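Local atomic coordinates of 2-nitrobenzoate nitroreductase (Pseudomonas fluorescens, PDB entry 4Z85), a protein that reduces the nitro group of 2-nitrobenzoate as a flavoprotein of the flavoredoxin family, probably using FMN as its cofactor. Residues 13-16 with 17-21; 169-172 with 173-176; 194-197 with 198-201. All blocks are in the same frame, centred on the assembly; numbering follows the deposited sequence.

Contact 1: residues 13-16 with 17-21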
loop_
_atom_site.group_PDB
_atom_site.type_symbol
_atom_site.label_atom_id
_atom_site.label_comp_id
_atom_site.label_asym_id
_atom_site.label_seq_id
_atom_site.Cartn_x
_atom_site.Cartn_y
_atom_site.Cartn_z
ATOM N N GLN A 13 6.225 13.007 14.904
ATOM C CA GLN A 13 5.343 12.161 15.693
ATOM C C GLN A 13 4.242 11.570 14.805
ATOM O O GLN A 13 3.915 10.374 14.899
ATOM C CB GLN A 13 4.749 12.951 16.860
ATOM C CG GLN A 13 5.807 13.325 17.906
ATOM C CD GLN A 13 5.275 14.254 18.990
ATOM O OE1 GLN A 13 4.325 15.010 18.780
ATOM N NE2 GLN A 13 5.890 14.188 20.168
ATOM N N LYS A 14 3.704 12.414 13.927
ATOM C CA LYS A 14 2.708 11.971 12.954
ATOM C C LYS A 14 3.305 10.916 12.037
ATOM O O LYS A 14 2.685 9.876 11.795
ATOM C CB LYS A 14 2.167 13.155 12.148
ATOM C CG LYS A 14 1.139 13.979 12.931
ATOM C CD LYS A 14 0.587 15.160 12.144
ATOM C CE LYS A 14 1.614 16.247 11.972
ATOM N NZ LYS A 14 1.062 17.447 11.286
ATOM N N TYR A 15 4.506 11.166 11.535
ATOM C CA TYR A 15 5.201 10.167 10.723
ATOM C C TYR A 15 5.305 8.831 11.455
ATOM O O TYR A 15 4.981 7.778 10.896
ATOM C CB TYR A 15 6.591 10.654 10.327
ATOM C CG TYR A 15 7.442 9.579 9.684
ATOM C CD1 TYR A 15 7.357 9.315 8.316
ATOM C CD2 TYR A 15 8.328 8.827 10.442
ATOM C CE1 TYR A 15 8.141 8.330 7.730
ATOM C CE2 TYR A 15 9.108 7.840 9.863
ATOM C CZ TYR A 15 9.010 7.596 8.515
ATOM O OH TYR A 15 9.805 6.614 7.965
ATOM N N TRP A 16 5.746 8.846 12.710
ATOM C CA TRP A 16 5.902 7.568 13.400
ATOM C C TRP A 16 4.581 6.858 13.648
ATOM O O TRP A 16 4.518 5.627 13.518
ATOM C CB TRP A 16 6.667 7.744 14.717
ATOM C CG TRP A 16 8.126 7.798 14.462
ATOM C CD1 TRP A 16 8.896 8.912 14.346
ATOM C CD2 TRP A 16 8.994 6.684 14.246
ATOM N NE1 TRP A 16 10.199 8.565 14.081
ATOM C CE2 TRP A 16 10.285 7.200 14.014
ATOM C CE3 TRP A 16 8.806 5.296 14.234
ATOM C CZ2 TRP A 16 11.388 6.377 13.770
ATOM C CZ3 TRP A 16 9.905 4.478 13.994
ATOM C CH2 TRP A 16 11.177 5.023 13.761
ATOM N N LEU A 17 3.525 7.600 13.981
ATOM C CA LEU A 17 2.249 6.947 14.272
ATOM C C LEU A 17 1.585 6.389 12.987
ATOM O O LEU A 17 1.020 5.269 12.981
ATOM C CB LEU A 17 1.299 7.901 14.983
ATOM C CG LEU A 17 1.707 8.252 16.423
ATOM C CD1 LEU A 17 0.685 9.198 17.036
ATOM C CD2 LEU A 17 1.841 6.991 17.266
ATOM N N ILE A 18 1.688 7.167 11.912
ATOM C CA ILE A 18 1.184 6.723 10.610
ATOM C C ILE A 18 1.955 5.500 10.106
ATOM O O ILE A 18 1.351 4.453 9.829
ATOM C CB ILE A 18 1.270 7.831 9.547
ATOM C CG1 ILE A 18 0.375 9.011 9.922
ATOM C CG2 ILE A 18 0.872 7.259 8.165
ATOM C CD1 ILE A 18 0.644 10.257 9.089
ATOM N N THR A 19 3.279 5.604 10.002
ATOM C CA THR A 19 4.042 4.473 9.450
ATOM C C THR A 19 4.025 3.257 10.368
ATOM O O THR A 19 4.200 2.118 9.912
ATOM C CB THR A 19 5.498 4.842 9.142
ATOM O OG1 THR A 19 6.150 5.320 10.335
ATOM C CG2 THR A 19 5.570 5.900 8.030
ATOM N N GLY A 20 3.810 3.474 11.659
ATOM C CA GLY A 20 3.654 2.344 12.548
ATOM C C GLY A 20 2.291 1.694 12.549
ATOM O O GLY A 20 2.168 0.561 13.044
ATOM N N SER A 21 1.261 2.390 12.044
ATOM C CA SER A 21 -0.086 1.815 12.089
ATOM C C SER A 21 -0.665 1.337 10.743
ATOM O O SER A 21 -1.712 0.679 10.726
ATOM C CB SER A 21 -1.062 2.815 12.722
ATOM O OG SER A 21 -1.059 4.030 11.995
#

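Contact 2: residues 169-172 with 173-176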
loop_
_atom_site.group_PDB
_atom_site.type_symbol
_atom_site.label_atom_id
_atom_site.label_comp_id
_atom_site.label_asym_id
_atom_site.label_seq_id
_atom_site.Cartn_x
_atom_site.Cartn_y
_atom_site.Cartn_z
ATOM N N LEU A 169 8.200 -17.372 -11.562
ATOM C CA LEU A 169 7.148 -16.670 -10.817
ATOM C C LEU A 169 5.880 -16.397 -11.619
ATOM O O LEU A 169 4.936 -15.794 -11.105
ATOM C CB LEU A 169 7.685 -15.345 -10.275
ATOM C CG LEU A 169 8.861 -15.465 -9.313
ATOM C CD1 LEU A 169 9.270 -14.084 -8.820
ATOM C CD2 LEU A 169 8.521 -16.397 -8.145
ATOM N N ILE A 170 5.844 -16.833 -12.873
ATOM C CA ILE A 170 4.709 -16.523 -13.732
ATOM C C ILE A 170 4.211 -17.760 -14.466
ATOM O O ILE A 170 4.998 -18.533 -15.015
ATOM C CB ILE A 170 5.074 -15.403 -14.756
ATOM C CG1 ILE A 170 3.898 -15.086 -15.685
ATOM C CG2 ILE A 170 6.327 -15.762 -15.554
ATOM C CD1 ILE A 170 2.724 -14.388 -15.003
ATOM N N ASP A 171 2.899 -17.960 -14.431
ATOM C CA ASP A 171 2.247 -18.978 -15.244
ATOM C C ASP A 171 1.801 -18.305 -16.541
ATOM O O ASP A 171 0.684 -17.796 -16.637
ATOM C CB ASP A 171 1.064 -19.594 -14.489
ATOM C CG ASP A 171 0.449 -20.781 -15.216
ATOM O OD1 ASP A 171 0.674 -20.931 -16.436
ATOM O OD2 ASP A 171 -0.272 -21.562 -14.556
ATOM N N GLU A 172 2.689 -18.300 -17.530
ATOM C CA GLU A 172 2.478 -17.536 -18.757
ATOM C C GLU A 172 1.240 -17.995 -19.527
ATOM O O GLU A 172 0.543 -17.182 -20.138
ATOM C CB GLU A 172 3.717 -17.623 -19.649
ATOM C CG GLU A 172 3.629 -16.780 -20.911
ATOM C CD GLU A 172 4.871 -16.890 -21.774
ATOM O OE1 GLU A 172 5.196 -18.017 -22.208
ATOM O OE2 GLU A 172 5.518 -15.849 -22.023
ATOM N N GLU A 173 0.953 -19.293 -19.490
ATOM C CA GLU A 173 -0.229 -19.806 -20.168
ATOM C C GLU A 173 -1.505 -19.332 -19.486
ATOM O O GLU A 173 -2.499 -19.040 -20.151
ATOM C CB GLU A 173 -0.204 -21.335 -20.230
ATOM C CG GLU A 173 0.501 -21.882 -21.465
ATOM C CD GLU A 173 0.565 -23.398 -21.484
ATOM O OE1 GLU A 173 -0.386 -24.043 -20.993
ATOM O OE2 GLU A 173 1.566 -23.945 -21.995
ATOM N N LYS A 174 -1.476 -19.248 -18.159
ATOM C CA LYS A 174 -2.666 -18.868 -17.407
ATOM C C LYS A 174 -2.745 -17.355 -17.190
ATOM O O LYS A 174 -3.791 -16.834 -16.807
ATOM C CB LYS A 174 -2.695 -19.599 -16.062
ATOM C CG LYS A 174 -4.072 -19.658 -15.407
ATOM C CD LYS A 174 -4.168 -20.791 -14.388
ATOM C CE LYS A 174 -4.436 -20.259 -12.986
ATOM N NZ LYS A 174 -4.646 -21.354 -11.996
ATOM N N LEU A 175 -1.638 -16.666 -17.459
ATOM C CA LEU A 175 -1.492 -15.241 -17.142
ATOM C C LEU A 175 -1.759 -14.992 -15.664
ATOM O O LEU A 175 -2.530 -14.105 -15.299
ATOM C CB LEU A 175 -2.423 -14.386 -18.003
ATOM C CG LEU A 175 -1.992 -14.301 -19.463
ATOM C CD1 LEU A 175 -2.935 -13.413 -20.254
ATOM C CD2 LEU A 175 -0.570 -13.785 -19.541
ATOM N N ARG A 176 -1.131 -15.802 -14.820
ATOM C CA ARG A 176 -1.257 -15.660 -13.376
ATOM C C ARG A 176 0.109 -15.653 -12.732
ATOM O O ARG A 176 0.972 -16.455 -13.082
ATOM C CB ARG A 176 -2.093 -16.793 -12.776
ATOM C CG ARG A 176 -3.538 -16.779 -13.188
ATOM C CD ARG A 176 -4.159 -15.455 -12.853
ATOM N NE ARG A 176 -5.463 -15.306 -13.479
ATOM C CZ ARG A 176 -6.594 -15.758 -12.953
ATOM N NH1 ARG A 176 -6.576 -16.400 -11.786
ATOM N NH2 ARG A 176 -7.738 -15.573 -13.598
#

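Contact 3: residues 194-197 with 198-201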
loop_
_atom_site.group_PDB
_atom_site.type_symbol
_atom_site.label_atom_id
_atom_site.label_comp_id
_atom_site.label_asym_id
_atom_site.label_seq_id
_atom_site.Cartn_x
_atom_site.Cartn_y
_atom_site.Cartn_z
ATOM N N CYS A 194 8.408 -7.428 7.024
ATOM C CA CYS A 194 7.705 -8.684 7.174
ATOM C C CYS A 194 7.943 -9.557 5.954
ATOM O O CYS A 194 7.668 -9.156 4.826
ATOM C CB CYS A 194 6.207 -8.433 7.378
ATOM N N ARG A 195 8.485 -10.750 6.165
ATOM C CA ARG A 195 8.618 -11.692 5.069
ATOM C C ARG A 195 7.265 -12.355 4.847
ATOM O O ARG A 195 6.529 -12.585 5.805
ATOM C CB ARG A 195 9.678 -12.746 5.391
ATOM C CG ARG A 195 11.067 -12.214 5.706
ATOM C CD ARG A 195 11.838 -13.376 6.306
ATOM N NE ARG A 195 13.251 -13.119 6.479
ATOM C CZ ARG A 195 14.050 -13.889 7.205
ATOM N NH1 ARG A 195 13.560 -14.950 7.845
ATOM N NH2 ARG A 195 15.336 -13.586 7.313
ATOM N N THR A 196 6.926 -12.658 3.600
ATOM C CA THR A 196 5.611 -13.223 3.317
ATOM C C THR A 196 5.660 -14.753 3.297
ATOM O O THR A 196 5.258 -15.399 2.338
ATOM C CB THR A 196 5.048 -12.661 1.997
ATOM O OG1 THR A 196 6.046 -12.729 0.975
ATOM C CG2 THR A 196 4.657 -11.192 2.188
ATOM N N THR A 197 6.131 -15.311 4.403
ATOM C CA THR A 197 6.336 -16.753 4.532
ATOM C C THR A 197 5.282 -17.455 5.391
ATOM O O THR A 197 5.285 -18.681 5.504
ATOM C CB THR A 197 7.705 -17.023 5.151
ATOM O OG1 THR A 197 7.769 -16.356 6.417
ATOM C CG2 THR A 197 8.802 -16.484 4.250
ATOM N N ASP A 198 4.400 -16.682 6.015
ATOM C CA ASP A 198 3.396 -17.251 6.916
ATOM C C ASP A 198 2.011 -16.825 6.438
ATOM O O ASP A 198 1.524 -15.749 6.798
ATOM C CB ASP A 198 3.655 -16.802 8.356
ATOM C CG ASP A 198 2.620 -17.327 9.338
ATOM O OD1 ASP A 198 1.884 -18.275 8.990
ATOM O OD2 ASP A 198 2.553 -16.795 10.468
ATOM N N ARG A 199 1.405 -17.648 5.593
ATOM C CA ARG A 199 0.198 -17.217 4.890
ATOM C C ARG A 199 -1.026 -18.008 5.276
ATOM O O ARG A 199 -0.930 -19.129 5.789
ATOM C CB ARG A 199 0.388 -17.331 3.384
ATOM C CG ARG A 199 1.622 -16.653 2.901
ATOM C CD ARG A 199 1.756 -16.801 1.423
ATOM N NE ARG A 199 2.946 -16.096 0.962
ATOM C CZ ARG A 199 3.258 -15.931 -0.317
ATOM N NH1 ARG A 199 2.458 -16.410 -1.264
ATOM N NH2 ARG A 199 4.363 -15.267 -0.648
ATOM N N VAL A 200 -2.180 -17.400 5.035
ATOM C CA VAL A 200 -3.446 -18.111 5.139
ATOM C C VAL A 200 -4.332 -17.734 3.972
ATOM O O VAL A 200 -4.296 -16.619 3.443
ATOM C CB VAL A 200 -4.206 -17.821 6.443
ATOM C CG1 VAL A 200 -3.429 -18.322 7.634
ATOM C CG2 VAL A 200 -4.535 -16.336 6.584
ATOM N N ARG A 201 -5.129 -18.704 3.573
ATOM C CA ARG A 201 -6.117 -18.526 2.540
ATOM C C ARG A 201 -7.441 -18.244 3.221
ATOM O O ARG A 201 -7.882 -19.021 4.072
ATOM C CB ARG A 201 -6.202 -19.778 1.679
ATOM C CG ARG A 201 -7.118 -19.684 0.493
ATOM C CD ARG A 201 -6.923 -20.930 -0.353
ATOM N NE ARG A 201 -6.987 -20.631 -1.778
ATOM C CZ ARG A 201 -8.093 -20.713 -2.503
ATOM N NH1 ARG A 201 -9.217 -21.119 -1.937
ATOM N NH2 ARG A 201 -8.066 -20.418 -3.795
HETATM O O HOH W 1 4.009 -13.847 6.144
HETATM O O HOH W 2 2.739 -20.040 4.442
#

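Contact 1: residues 13-16 with 17-21
Thr-19 lies one helical turn beyond Tyr-15 and touches it with both branches of its side chain. CB of Thr-19 comes first, 3.5 Å from Tyr-15 O. From there OG1, held between its own backbone N and carbonyl carbon (chi1 58°), turns back along the helix and donates a hydrogen bond to Tyr-15 O at 2.8 Å. The same oxygen also accepts the helical bond from Thr-19 N, and the two donors reach it from opposite faces of the carbonyl plane, so one threonine grips it twice. The other branch, CG2, lies over a face of the phenol ring, 3.6 Å from Tyr-15 CE1, a CH-pi contact offset toward the rim. Tyr-15 presents that face because its CG stands anti to the backbone N (chi1 170°), while Trp-16 CD1 meets the ring at its edge.

On another side of the helix, Ile-18 CG1 passes 3.1 Å from Lys-14 O, which accepts the Ile-18 N-H. The bond from Gly-20 N to Trp-16 O bends to 141°, and Ser-21 OG donates to Leu-17 O at 2.6 Å. The second subunit covers this helix: its Tyr-49 packs on Ile-18 and Thr-19, and its Arg-176 makes a cation-pi contact with Trp-16. This is i to i+4 side-chain packing on a helix set against the second subunit, with a threonine hydroxyl bonded back to the preceding turn.

Contact 2: residues 169-172 with 173-176
A short beta hairpin joins residues 169-172 to 173-176, turning the chain from strand 170-171 into strand 176-177, a two-stranded antiparallel sheet separate from the main barrel. Its closing feature is a G1 beta bulge: Leu-175 and Arg-176 both face Asp-171. The bulge residue Leu-175 has a left-handed backbone (phi 55°, psi 48°). Asp-171 and Arg-176 form the hydrogen-bonded antiparallel pair, with Asp-171 N donating to Arg-176 O at 2.8 Å and Arg-176 N returning a longer bond to Asp-171 O at 3.3 Å. The same Asp-171 O takes weak, bent bonds from Lys-174 N and Leu-175 N, so the turn wraps round one carbonyl.

The Asp-171 side chain adds a further hold. With CG anti to the backbone N (chi1 -173°), its carboxylate leans over the turn, and OD2 lies 3.5 Å from Lys-174 CB; the two side chains run at a slant to each other. The ammonium of Lys-174 stays away, NZ being 5.1 Å from Asp-171 OD2, whereas Arg-178 makes a long, weak ion pair with that oxygen. In the second subunit, Thr-2 packs on Ile-170 and Glu-172, and Gln-13 on Leu-175. Across the hairpin, Ile-170 CD1 approaches Arg-176 O to 3.3 Å. Lys-174 N, besides its weak backbone bond, donates to Asp-171 OD1 at 3.2 Å, from above the carboxylate plane.

Contact 3: residues 194-197 with 198-201
Arg-199 folds its side chain back across Thr-196 and puts the edge of its guanidinium against that residue's carbonyl. Its CG stands anti to its own carbonyl carbon (chi1 -52°), and from there the extended chain carries NE back to the carbonyl of Thr-196. NE donates to Thr-196 O at 2.8 Å; the oxygen lies close to the guanidinium plane, but the donor is tilted 35° from the plane of the carbonyl. NH2 adds two weak bonds, one to the same oxygen at 3.1 Å and one to Thr-196 OG1 at 3.5 Å. The stronger partner of that hydroxyl is Pro-184 O. From earlier in the chain, Val-179 O accepts from Arg-199 NH1 and Phe-182 O from NH2. Three backbone carbonyls thus hold the guanidinium, which would limit its rotation and probably stabilise its positive charge.

Two waters bridge backbone atoms around the bend between the strands. Water 1 lies between Arg-195 O and Asp-198 N, accepting from Asp-198 N at 2.9 Å. Water 2 donates to Thr-197 O at 3.1 Å and accepts from Arg-199 N. Thr-197 and Asp-198 send their polar ends to the second subunit: Thr-197 OG1 bonds to Asp-198 OD2 of that chain, and Asp-198 OD2 to its Thr-197 OG1, a reciprocal pair. Asp-198 OD1 of the second subunit also lies at long, weak ion-pair distance from Arg-195 NH1. Cys-194 and residues 199-201 pair antiparallel with a strand of the same neighbour. Thr-196 is the centre of an inverse gamma turn, here a kink linking strands 192-195 and 199-201 within a beta sheet that continues across the dimer interface.

None of the three contacts lies in the barrel core; all are partly buried, and each touches the second subunit. Contact 1, on helix 11-21, has the most buried residues and combines helical bonds with a methyl-aromatic contact. Contact 2 is a more exposed hairpin tip held mainly by backbone bonds, with a carboxylate assisting. Contact 3 relies on a guanidinium and bridging waters. Contacts 1 and 2 lie on opposite sides of the chain's centre, their centres 37 Å apart, yet they meet across the dimer, where the hairpin of each subunit packs on the helix of the other. Contact 3 instead pairs with its own counterpart there.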